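Local coordinates for protein thymidine kinase (Equid herpesvirus 4, PDB 1P73) that phosphorylates thymidine to dTMP with ATP as the phosphate donor, in the salvage pathway that feeds viral DNA replication, at residues S126-P131 / A147-L152. Numbering follows the deposited sequence.
Sequences STVCFP and AMVATL. With 4TA (p1-(5'-adenosyl)p4-(5'-(2'-deoxy-thymidyl))tetraphosphate), chain N.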
# COMPACT_ATOMS: atom_id res chain seq x y z
N SER B 126 -0.47 10.42 -4.70
CA SER B 126 0.34 9.50 -5.51
C SER B 126 -0.28 8.11 -5.69
O SER B 126 0.12 7.37 -6.57
CB SER B 126 1.77 9.40 -4.97
OG SER B 126 1.76 8.80 -3.70
N THR B 127 -1.27 7.77 -4.87
CA THR B 127 -1.94 6.49 -5.04
C THR B 127 -3.24 6.60 -5.82
O THR B 127 -3.66 5.62 -6.44
CB THR B 127 -2.19 5.79 -3.67
OG1 THR B 127 -3.09 6.58 -2.87
CG2 THR B 127 -0.88 5.72 -2.84
N VAL B 128 -3.88 7.77 -5.80
CA VAL B 128 -5.16 7.91 -6.51
C VAL B 128 -5.12 8.93 -7.66
O VAL B 128 -5.26 8.55 -8.84
CB VAL B 128 -6.34 8.21 -5.55
CG1 VAL B 128 -7.65 8.27 -6.31
CG2 VAL B 128 -6.43 7.17 -4.44
N CYS B 129 -4.91 10.20 -7.32
CA CYS B 129 -5.11 11.32 -8.24
C CYS B 129 -4.21 11.29 -9.45
O CYS B 129 -4.70 11.31 -10.58
CB CYS B 129 -4.93 12.65 -7.53
SG CYS B 129 -6.09 12.87 -6.17
N PHE B 130 -2.90 11.26 -9.22
CA PHE B 130 -1.93 11.24 -10.31
C PHE B 130 -2.07 10.00 -11.22
O PHE B 130 -2.10 10.14 -12.44
CB PHE B 130 -0.49 11.45 -9.80
CG PHE B 130 -0.10 12.91 -9.68
CD1 PHE B 130 -0.46 13.65 -8.54
CD2 PHE B 130 0.62 13.55 -10.70
CE1 PHE B 130 -0.10 15.02 -8.43
CE2 PHE B 130 0.96 14.91 -10.61
CZ PHE B 130 0.61 15.65 -9.47
N PRO B 131 -2.21 8.80 -10.65
CA PRO B 131 -2.51 7.62 -11.48
C PRO B 131 -3.85 7.77 -12.23
O PRO B 131 -3.89 7.38 -13.40
CB PRO B 131 -2.57 6.48 -10.46
CG PRO B 131 -1.79 6.96 -9.34
CD PRO B 131 -2.09 8.42 -9.23
N ALA B 147 -3.83 -1.30 -9.04
CA ALA B 147 -2.63 -1.62 -8.27
C ALA B 147 -2.24 -0.46 -7.37
O ALA B 147 -1.98 -0.67 -6.20
CB ALA B 147 -1.48 -2.02 -9.15
N MET B 148 -2.22 0.75 -7.93
CA MET B 148 -1.96 1.99 -7.19
C MET B 148 -3.03 2.28 -6.13
O MET B 148 -2.72 2.43 -4.95
CB MET B 148 -1.88 3.18 -8.15
CG MET B 148 -0.77 3.15 -9.17
SD MET B 148 0.89 2.95 -8.47
CE MET B 148 0.88 4.11 -6.96
N VAL B 149 -4.29 2.34 -6.56
CA VAL B 149 -5.41 2.70 -5.69
C VAL B 149 -5.54 1.79 -4.46
O VAL B 149 -5.90 2.26 -3.38
CB VAL B 149 -6.79 2.78 -6.47
CG1 VAL B 149 -7.99 2.81 -5.51
CG2 VAL B 149 -6.84 4.00 -7.42
N ALA B 150 -5.23 0.50 -4.61
CA ALA B 150 -5.34 -0.44 -3.49
C ALA B 150 -4.35 -0.14 -2.37
O ALA B 150 -4.57 -0.54 -1.22
CB ALA B 150 -5.18 -1.84 -3.94
N THR B 151 -3.28 0.59 -2.69
CA THR B 151 -2.24 0.88 -1.72
C THR B 151 -2.48 2.18 -0.95
O THR B 151 -1.63 2.61 -0.17
CB THR B 151 -0.86 0.95 -2.39
OG1 THR B 151 -0.85 2.06 -3.28
CG2 THR B 151 -0.62 -0.23 -3.31
N LEU B 152 -3.62 2.82 -1.17
CA LEU B 152 -3.95 4.00 -0.38
C LEU B 152 -4.22 3.52 1.06
O LEU B 152 -4.93 2.53 1.26
CB LEU B 152 -5.16 4.72 -0.99
CG LEU B 152 -6.00 5.68 -0.14
CD1 LEU B 152 -5.35 7.06 -0.02
CD2 LEU B 152 -7.39 5.82 -0.71
C5M 4TA N . 2.90 13.26 -6.12
C5 4TA N . 3.31 13.06 -7.55
C6 4TA N . 4.07 14.02 -8.20
N1 4TA N . 4.43 13.84 -9.49
C1B 4TA N . 5.25 14.84 -10.18
C2B 4TA N . 4.49 16.06 -10.68
C3B 4TA N . 5.53 17.18 -10.65
O3B 4TA N . 6.04 17.48 -11.95
C4B 4TA N . 6.66 16.66 -9.77
C5B 4TA N . 6.90 17.55 -8.55
O5' 4TA N . 5.66 17.88 -7.91
PD 4TA N . 5.57 19.16 -6.92
O2D 4TA N . 4.17 19.24 -6.32
O1D 4TA N . 6.79 19.07 -6.04
OCD 4TA N . 5.80 20.40 -7.93
PC 4TA N . 5.86 21.95 -7.47
O1C 4TA N . 6.86 22.09 -6.33
O2C 4TA N . 6.10 22.73 -8.74
OBC 4TA N . 4.36 22.27 -6.93
PB 4TA N . 3.95 23.31 -5.77
O2B 4TA N . 4.68 22.94 -4.52
O1B 4TA N . 2.45 23.51 -5.78
OAB 4TA N . 4.50 24.71 -6.29
PA 4TA N . 5.39 25.74 -5.43
O1A 4TA N . 4.94 25.90 -4.00
O2A 4TA N . 6.85 25.44 -5.75
OA 4TA N . 4.94 27.07 -6.24
C5' 4TA N . 4.81 27.01 -7.67
C4' 4TA N . 5.61 28.10 -8.39
O1' 4TA N . 4.90 29.35 -8.35
C1' 4TA N . 5.52 30.27 -7.44
C2' 4TA N . 6.75 29.57 -6.87
O2' 4TA N . 7.88 30.42 -6.78
C3' 4TA N . 6.97 28.35 -7.77
O3' 4TA N . 7.89 28.63 -8.82
N9A 4TA N . 4.56 30.58 -6.36
C8A 4TA N . 4.14 29.92 -5.24
N7A 4TA N . 3.21 30.66 -4.54
C5A 4TA N . 3.08 31.81 -5.30
C4A 4TA N . 3.90 31.74 -6.38
N3A 4TA N . 3.98 32.74 -7.30
C2A 4TA N . 3.22 33.85 -7.13
N1A 4TA N . 2.40 33.95 -6.06
C6A 4TA N . 2.31 32.95 -5.14
N6A 4TA N . 1.48 33.04 -4.06
O4' 4TA N . 6.31 15.33 -9.36
C2 4TA N . 4.03 12.65 -10.19
O2 4TA N . 4.37 12.48 -11.40
N3 4TA N . 3.28 11.69 -9.59
C4 4TA N . 2.90 11.84 -8.30
O4 4TA N . 2.22 10.95 -7.75
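The Thr127 side chain packs against Thr151, Leu152 and the backbone oxygen of Met148, where helix 124-137 of this P-loop kinase fold meets the end of helix 142-149. The contact is buried and made by packing. Thr127 OG1 lies 3.4 Å from Leu152 CB, the two side chains crossing at about a right angle. Its hydrogen bond goes to Pro123 O, just before the helix begins. CG2 of Thr127 faces Thr151 OG1. Apolar contacts flank this centre. Val128 CG2 meets Leu152 CD2 at 4.1 Å, and the Pro131 ring lies across Met148, CG to CG 3.9 Å. The Met148 chain bends at chi2 and chi3, which brings CE back toward Ser126 O.

Within 147-152, Met148 O accepts from both Thr151 N and Thr151 OG1, just ahead of the type I turn from Val149 to Leu152. Leu92 of the second subunit packs on Thr151.

Another side of helix 124-137 serves the substrate site. The thymine of the bound bisubstrate lies over one face of Phe130, its C4 3.5 Å above the ring plane. Thr127 O approaches Val149 CA of helix 142-149 at 3.5 Å, in a CA-H...O contact.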